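Local coordinates for phage-like element PBSX protein XepA (Bacillus subtilis, PDB 6IA5) that is of unknown function, does not seem to take part in host cell lysis, and assembles as a pentamer, at residues V203-V214 against I263-K274. Residues are numbered along the deposited sequence; the frame is centred on the assembly and turned at random.
Sequences VEVYGTAEMSEV and IISITGGTLSVK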
ATOM      1  N   VAL E 203      -1.834 -22.645 -32.763  1.00 38.30           N
ATOM      2  CA  VAL E 203      -2.105 -24.077 -32.725  1.00 36.18           C
ATOM      3  C   VAL E 203      -1.140 -24.785 -33.669  1.00 40.13           C
ATOM      4  O   VAL E 203      -1.085 -24.452 -34.852  1.00 41.00           O
ATOM      5  CB  VAL E 203      -3.549 -24.428 -33.133  1.00 34.80           C
ATOM      6  CG1 VAL E 203      -3.765 -25.945 -33.143  1.00 32.87           C
ATOM      7  CG2 VAL E 203      -4.601 -23.773 -32.261  1.00 31.49           C
ATOM      8  N   GLU E 204      -0.434 -25.793 -33.142  1.00 35.24           N
ATOM      9  CA  GLU E 204       0.439 -26.634 -33.944  1.00 34.90           C
ATOM     10  C   GLU E 204      -0.229 -27.983 -34.208  1.00 33.24           C
ATOM     11  O   GLU E 204      -0.795 -28.593 -33.307  1.00 37.02           O
ATOM     12  CB  GLU E 204       1.789 -26.833 -33.242  1.00 36.79           C
ATOM     13  CG  GLU E 204       2.853 -27.298 -34.229  1.00 46.94           C
ATOM     14  CD  GLU E 204       4.204 -27.702 -33.669  1.00 47.48           C
ATOM     15  OE1 GLU E 204       4.497 -27.312 -32.505  1.00 47.45           O
ATOM     16  OE2 GLU E 204       4.957 -28.402 -34.402  1.00 48.92           O
ATOM     17  N   VAL E 205      -0.147 -28.439 -35.462  1.00 35.72           N
ATOM     18  CA  VAL E 205      -0.667 -29.721 -35.924  1.00 34.17           C
ATOM     19  C   VAL E 205       0.540 -30.540 -36.388  1.00 36.78           C
ATOM     20  O   VAL E 205       1.303 -30.093 -37.246  1.00 38.77           O
ATOM     21  CB  VAL E 205      -1.676 -29.532 -37.076  1.00 34.70           C
ATOM     22  CG1 VAL E 205      -2.207 -30.875 -37.588  1.00 40.52           C
ATOM     23  CG2 VAL E 205      -2.819 -28.589 -36.685  1.00 29.65           C
ATOM     24  N   TYR E 206       0.726 -31.732 -35.805  1.00 36.95           N
ATOM     25  CA  TYR E 206       1.910 -32.523 -36.103  1.00 37.79           C
ATOM     26  C   TYR E 206       1.678 -33.991 -35.748  1.00 40.85           C
ATOM     27  O   TYR E 206       0.933 -34.301 -34.820  1.00 42.26           O
ATOM     28  CB  TYR E 206       3.137 -31.975 -35.361  1.00 37.72           C
ATOM     29  CG  TYR E 206       3.008 -31.994 -33.859  1.00 38.85           C
ATOM     30  CD1 TYR E 206       2.321 -30.990 -33.195  1.00 40.52           C
ATOM     31  CD2 TYR E 206       3.591 -32.994 -33.095  1.00 42.68           C
ATOM     32  CE1 TYR E 206       2.190 -30.990 -31.813  1.00 43.94           C
ATOM     33  CE2 TYR E 206       3.489 -32.996 -31.705  1.00 43.50           C
ATOM     34  CZ  TYR E 206       2.779 -31.995 -31.066  1.00 46.21           C
ATOM     35  OH  TYR E 206       2.639 -31.968 -29.707  1.00 51.97           O
ATOM     36  N   GLY E 207       2.351 -34.877 -36.493  1.00 40.35           N
ATOM     37  CA  GLY E 207       2.400 -36.293 -36.181  1.00 42.29           C
ATOM     38  C   GLY E 207       2.693 -37.148 -37.414  1.00 40.18           C
ATOM     39  O   GLY E 207       3.097 -36.632 -38.450  1.00 44.69           O
ATOM     40  N   THR E 208       2.417 -38.454 -37.296  1.00 44.85           N
ATOM     41  CA  THR E 208       2.755 -39.431 -38.323  1.00 44.51           C
ATOM     42  C   THR E 208       1.597 -39.650 -39.295  1.00 47.81           C
ATOM     43  O   THR E 208       1.820 -40.211 -40.365  1.00 44.24           O
ATOM     44  CB  THR E 208       3.144 -40.787 -37.714  1.00 41.86           C
ATOM     45  OG1 THR E 208       2.078 -41.147 -36.841  1.00 43.75           O
ATOM     46  CG2 THR E 208       4.419 -40.744 -36.896  1.00 42.19           C
ATOM     47  N   ALA E 209       0.371 -39.229 -38.941  1.00 47.31           N
ATOM     48  CA  ALA E 209      -0.783 -39.520 -39.782  1.00 45.02           C
ATOM     49  C   ALA E 209      -0.462 -39.200 -41.238  1.00 45.22           C
ATOM     50  O   ALA E 209       0.083 -38.142 -41.544  1.00 49.13           O
ATOM     51  CB  ALA E 209      -1.992 -38.752 -39.313  1.00 47.58           C
ATOM     52  N   GLU E 210      -0.801 -40.127 -42.143  1.00 43.85           N
ATOM     53  CA  GLU E 210      -0.524 -39.910 -43.559  1.00 44.52           C
ATOM     54  C   GLU E 210      -1.610 -39.041 -44.181  1.00 41.81           C
ATOM     55  O   GLU E 210      -1.391 -38.379 -45.194  1.00 37.42           O
ATOM     56  CB  GLU E 210      -0.413 -41.240 -44.313  1.00 47.21           C
ATOM     57  CG  GLU E 210       0.950 -41.889 -44.133  1.00 68.17           C
ATOM     58  CD  GLU E 210       0.976 -43.404 -44.238  1.00 79.64           C
ATOM     59  OE1 GLU E 210      -0.069 -43.990 -44.622  1.00 82.20           O
ATOM     60  OE2 GLU E 210       2.043 -43.987 -43.928  1.00 85.84           O
ATOM     61  N   MET E 211      -2.808 -39.115 -43.605  1.00 40.50           N
ATOM     62  CA  MET E 211      -3.951 -38.331 -44.038  1.00 44.45           C
ATOM     63  C   MET E 211      -4.679 -37.901 -42.769  1.00 42.82           C
ATOM     64  O   MET E 211      -4.811 -38.698 -41.843  1.00 37.77           O
ATOM     65  CB  MET E 211      -4.862 -39.217 -44.902  1.00 57.65           C
ATOM     66  CG  MET E 211      -6.288 -38.794 -44.961  1.00 73.31           C
ATOM     67  SD  MET E 211      -6.511 -37.821 -46.433  1.00 84.76           S
ATOM     68  CE  MET E 211      -7.684 -36.614 -45.805  1.00 74.99           C
ATOM     69  N   SER E 212      -5.071 -36.627 -42.716  1.00 38.04           N
ATOM     70  CA  SER E 212      -5.835 -36.094 -41.598  1.00 39.81           C
ATOM     71  C   SER E 212      -6.512 -34.799 -42.031  1.00 37.44           C
ATOM     72  O   SER E 212      -6.037 -34.103 -42.935  1.00 40.23           O
ATOM     73  CB  SER E 212      -5.008 -35.887 -40.355  1.00 43.46           C
ATOM     74  OG  SER E 212      -3.908 -35.034 -40.627  1.00 43.76           O
ATOM     75  N   GLU E 213      -7.657 -34.520 -41.407  1.00 39.42           N
ATOM     76  CA  GLU E 213      -8.311 -33.237 -41.573  1.00 40.70           C
ATOM     77  C   GLU E 213      -8.687 -32.685 -40.198  1.00 40.19           C
ATOM     78  O   GLU E 213      -9.355 -33.359 -39.410  1.00 43.05           O
ATOM     79  CB  GLU E 213      -9.530 -33.362 -42.484  1.00 45.51           C
ATOM     80  CG  GLU E 213     -10.227 -32.015 -42.675  1.00 47.29           C
ATOM     81  CD  GLU E 213     -11.205 -31.962 -43.838  1.00 58.22           C
ATOM     82  OE1 GLU E 213     -11.941 -32.955 -43.983  1.00 58.83           O
ATOM     83  OE2 GLU E 213     -11.217 -30.947 -44.608  1.00 55.11           O
ATOM     84  N   VAL E 214      -8.249 -31.444 -39.941  1.00 38.51           N
ATOM     85  CA  VAL E 214      -8.598 -30.736 -38.719  1.00 33.74           C
ATOM     86  C   VAL E 214      -9.507 -29.569 -39.082  1.00 36.74           C
ATOM     87  O   VAL E 214      -9.187 -28.799 -39.979  1.00 37.73           O
ATOM     88  CB  VAL E 214      -7.351 -30.250 -37.968  1.00 32.74           C
ATOM     89  CG1 VAL E 214      -7.716 -29.527 -36.670  1.00 32.18           C
ATOM     90  CG2 VAL E 214      -6.380 -31.393 -37.714  1.00 35.41           C
ATOM     91  N   ILE E 263     -10.519 -33.363 -35.098  1.00 39.70           N
ATOM     92  CA  ILE E 263     -10.039 -34.244 -36.143  1.00 39.49           C
ATOM     93  C   ILE E 263     -11.255 -34.876 -36.817  1.00 43.77           C
ATOM     94  O   ILE E 263     -11.955 -35.670 -36.197  1.00 47.81           O
ATOM     95  CB  ILE E 263      -9.031 -35.275 -35.604  1.00 42.46           C
ATOM     96  CG1 ILE E 263      -7.788 -34.584 -35.038  1.00 40.14           C
ATOM     97  CG2 ILE E 263      -8.658 -36.261 -36.699  1.00 44.32           C
ATOM     98  CD1 ILE E 263      -6.870 -35.480 -34.256  1.00 38.35           C
ATOM     99  N   ILE E 264     -11.490 -34.469 -38.070  1.00 43.50           N
ATOM    100  CA  ILE E 264     -12.621 -34.882 -38.886  1.00 46.05           C
ATOM    101  C   ILE E 264     -12.346 -36.293 -39.394  1.00 54.51           C
ATOM    102  O   ILE E 264     -13.240 -37.138 -39.442  1.00 52.35           O
ATOM    103  CB  ILE E 264     -12.846 -33.896 -40.057  1.00 44.51           C
ATOM    104  CG1 ILE E 264     -13.349 -32.540 -39.563  1.00 50.63           C
ATOM    105  CG2 ILE E 264     -13.792 -34.475 -41.110  1.00 45.70           C
ATOM    106  CD1 ILE E 264     -14.670 -32.619 -38.807  1.00 56.43           C
ATOM    107  N   SER E 265     -11.093 -36.521 -39.797  1.00 52.92           N
ATOM    108  CA  SER E 265     -10.668 -37.821 -40.275  1.00 48.39           C
ATOM    109  C   SER E 265      -9.159 -37.951 -40.102  1.00 50.97           C
ATOM    110  O   SER E 265      -8.440 -36.955 -40.054  1.00 46.18           O
ATOM    111  CB  SER E 265     -11.078 -38.034 -41.696  1.00 46.99           C
ATOM    112  OG  SER E 265     -10.388 -37.127 -42.531  1.00 51.98           O
ATOM    113  N   ILE E 266      -8.710 -39.205 -40.011  1.00 49.17           N
ATOM    114  CA  ILE E 266      -7.310 -39.547 -39.861  1.00 45.34           C
ATOM    115  C   ILE E 266      -7.116 -40.998 -40.321  1.00 49.76           C
ATOM    116  O   ILE E 266      -7.949 -41.849 -40.000  1.00 42.63           O
ATOM    117  CB  ILE E 266      -6.889 -39.312 -38.402  1.00 40.57           C
ATOM    118  CG1 ILE E 266      -5.423 -39.654 -38.136  1.00 44.42           C
ATOM    119  CG2 ILE E 266      -7.813 -40.010 -37.434  1.00 44.42           C
ATOM    120  CD1 ILE E 266      -4.963 -39.252 -36.771  1.00 45.69           C
ATOM    121  N   THR E 267      -6.054 -41.253 -41.101  1.00 47.99           N
ATOM    122  CA  THR E 267      -5.601 -42.604 -41.382  1.00 48.85           C
ATOM    123  C   THR E 267      -4.076 -42.631 -41.435  1.00 53.06           C
ATOM    124  O   THR E 267      -3.414 -41.644 -41.792  1.00 49.57           O
ATOM    125  CB  THR E 267      -6.146 -43.155 -42.716  1.00 51.61           C
ATOM    126  OG1 THR E 267      -5.805 -42.299 -43.810  1.00 57.63           O
ATOM    127  CG2 THR E 267      -7.636 -43.407 -42.715  1.00 51.51           C
ATOM    128  N   GLY E 268      -3.521 -43.802 -41.091  1.00 53.99           N
ATOM    129  CA  GLY E 268      -2.130 -44.119 -41.379  1.00 51.59           C
ATOM    130  C   GLY E 268      -1.164 -43.494 -40.376  1.00 49.01           C
ATOM    131  O   GLY E 268      -0.087 -43.062 -40.746  1.00 54.68           O
ATOM    132  N   GLY E 269      -1.546 -43.454 -39.101  1.00 49.42           N
ATOM    133  CA  GLY E 269      -0.694 -42.848 -38.090  1.00 52.10           C
ATOM    134  C   GLY E 269      -1.511 -42.039 -37.087  1.00 55.25           C
ATOM    135  O   GLY E 269      -2.731 -42.159 -37.032  1.00 52.17           O
ATOM    136  N   THR E 270      -0.820 -41.223 -36.292  1.00 51.94           N
ATOM    137  CA  THR E 270      -1.486 -40.456 -35.254  1.00 52.92           C
ATOM    138  C   THR E 270      -1.215 -38.959 -35.463  1.00 48.35           C
ATOM    139  O   THR E 270      -0.353 -38.563 -36.263  1.00 38.25           O
ATOM    140  CB  THR E 270      -1.066 -40.948 -33.865  1.00 52.96           C
ATOM    141  OG1 THR E 270       0.341 -40.735 -33.827  1.00 51.04           O
ATOM    142  CG2 THR E 270      -1.384 -42.408 -33.612  1.00 55.92           C
ATOM    143  N   LEU E 271      -1.960 -38.134 -34.725  1.00 44.07           N
ATOM    144  CA  LEU E 271      -1.867 -36.687 -34.861  1.00 43.83           C
ATOM    145  C   LEU E 271      -2.007 -36.041 -33.488  1.00 39.57           C
ATOM    146  O   LEU E 271      -2.883 -36.412 -32.719  1.00 43.99           O
ATOM    147  CB  LEU E 271      -2.945 -36.194 -35.835  1.00 37.55           C
ATOM    148  CG  LEU E 271      -2.744 -34.779 -36.391  1.00 40.54           C
ATOM    149  CD1 LEU E 271      -1.618 -34.759 -37.420  1.00 39.30           C
ATOM    150  CD2 LEU E 271      -4.021 -34.252 -37.025  1.00 40.73           C
ATOM    151  N   SER E 272      -1.107 -35.106 -33.195  1.00 34.73           N
ATOM    152  CA  SER E 272      -1.231 -34.251 -32.028  1.00 41.33           C
ATOM    153  C   SER E 272      -1.646 -32.850 -32.480  1.00 39.18           C
ATOM    154  O   SER E 272      -1.234 -32.384 -33.541  1.00 40.99           O
ATOM    155  CB  SER E 272       0.064 -34.201 -31.259  1.00 43.62           C
ATOM    156  OG  SER E 272       0.385 -35.481 -30.722  1.00 43.41           O
ATOM    157  N   VAL E 273      -2.471 -32.196 -31.663  1.00 43.02           N
ATOM    158  CA  VAL E 273      -2.905 -30.826 -31.887  1.00 37.91           C
ATOM    159  C   VAL E 273      -2.813 -30.096 -30.554  1.00 38.61           C
ATOM    160  O   VAL E 273      -3.552 -30.403 -29.621  1.00 41.80           O
ATOM    161  CB  VAL E 273      -4.328 -30.752 -32.473  1.00 39.46           C
ATOM    162  CG1 VAL E 273      -4.692 -29.297 -32.773  1.00 36.25           C
ATOM    163  CG2 VAL E 273      -4.488 -31.605 -33.734  1.00 39.19           C
ATOM    164  N   LYS E 274      -1.877 -29.153 -30.476  1.00 35.82           N
ATOM    165  CA  LYS E 274      -1.608 -28.471 -29.223  1.00 38.74           C
ATOM    166  C   LYS E 274      -1.357 -27.004 -29.524  1.00 39.44           C
ATOM    167  O   LYS E 274      -0.857 -26.680 -30.601  1.00 37.53           O
ATOM    168  CB  LYS E 274      -0.355 -29.051 -28.557  1.00 38.45           C
ATOM    169  CG  LYS E 274      -0.467 -30.531 -28.236  1.00 45.09           C
ATOM    170  CD  LYS E 274       0.630 -31.031 -27.337  1.00 49.54           C
ATOM    171  CE  LYS E 274       0.530 -32.529 -27.122  1.00 50.28           C
ATOM    172  NZ  LYS E 274       1.716 -33.001 -26.368  1.00 50.75           N
TER
HETATM  173  O   HOH W   1       1.892 -36.325 -32.854  1.00 40.97           O
HETATM  174  O   HOH W   2       1.686 -38.770 -34.374  1.00 56.86           O
HETATM  175  O   HOH W   3     -11.682 -35.524 -43.965  1.00 52.50           O
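E204 and Y206 pair with K274 and S272 through two rings of N-H...O=C bonds, which run strand 203-207 antiparallel to strand 271-274, the axes 4.7 Å apart. Beyond the turns, M211 and E213 bond to T267, S265 and I264, joining strand 211-214 to strand 263-267. This second pairing is irregular: E210 and M211 both face T267, a classic beta bulge, and the register slips again between E213 and V214. At the turns, A209 N donates to T270 O, and T270 N reaches back to T208 OG1 over 3.0 Å in a nearly straight bond (172°).

Each segment therefore leaves one sheet and enters the other, and the pair forms two adjoining beta arches closing one end of a beta sandwich; across it, the axes of strands 211-214 and 271-274 pass 9.8 Å apart at 25°. V205, A209, S212, V214, I263, I266, L271 and V273 pack between the layers, with M261 and F180 against V203 and V273. L271 bridges the layers, its CD2 lying 3.8 Å from V214 CG2 and touching V205 CG1 and S212. Near the turns A209 CB rests against I266 CG1 at 3.7 Å; at the far end V203 CG1 presses tightly on V273 CG1 at 3.5 Å.

On the other face of the first pairing, Y206 has its CG between backbone N and carbonyl carbon (chi1 61°), which swings the ring across to S272. S272 CB makes a CH-pi contact over one face, 3.8 Å from the ring centroid. K274 passes along the ring edge, its CD 3.2 Å from Y206 OH, toward a salt bridge with E182. S272 OG, held by N183 N, shares a water with Y206 O; E204 OE2 hydrogen-bonds S222 OG of a neighbouring subunit.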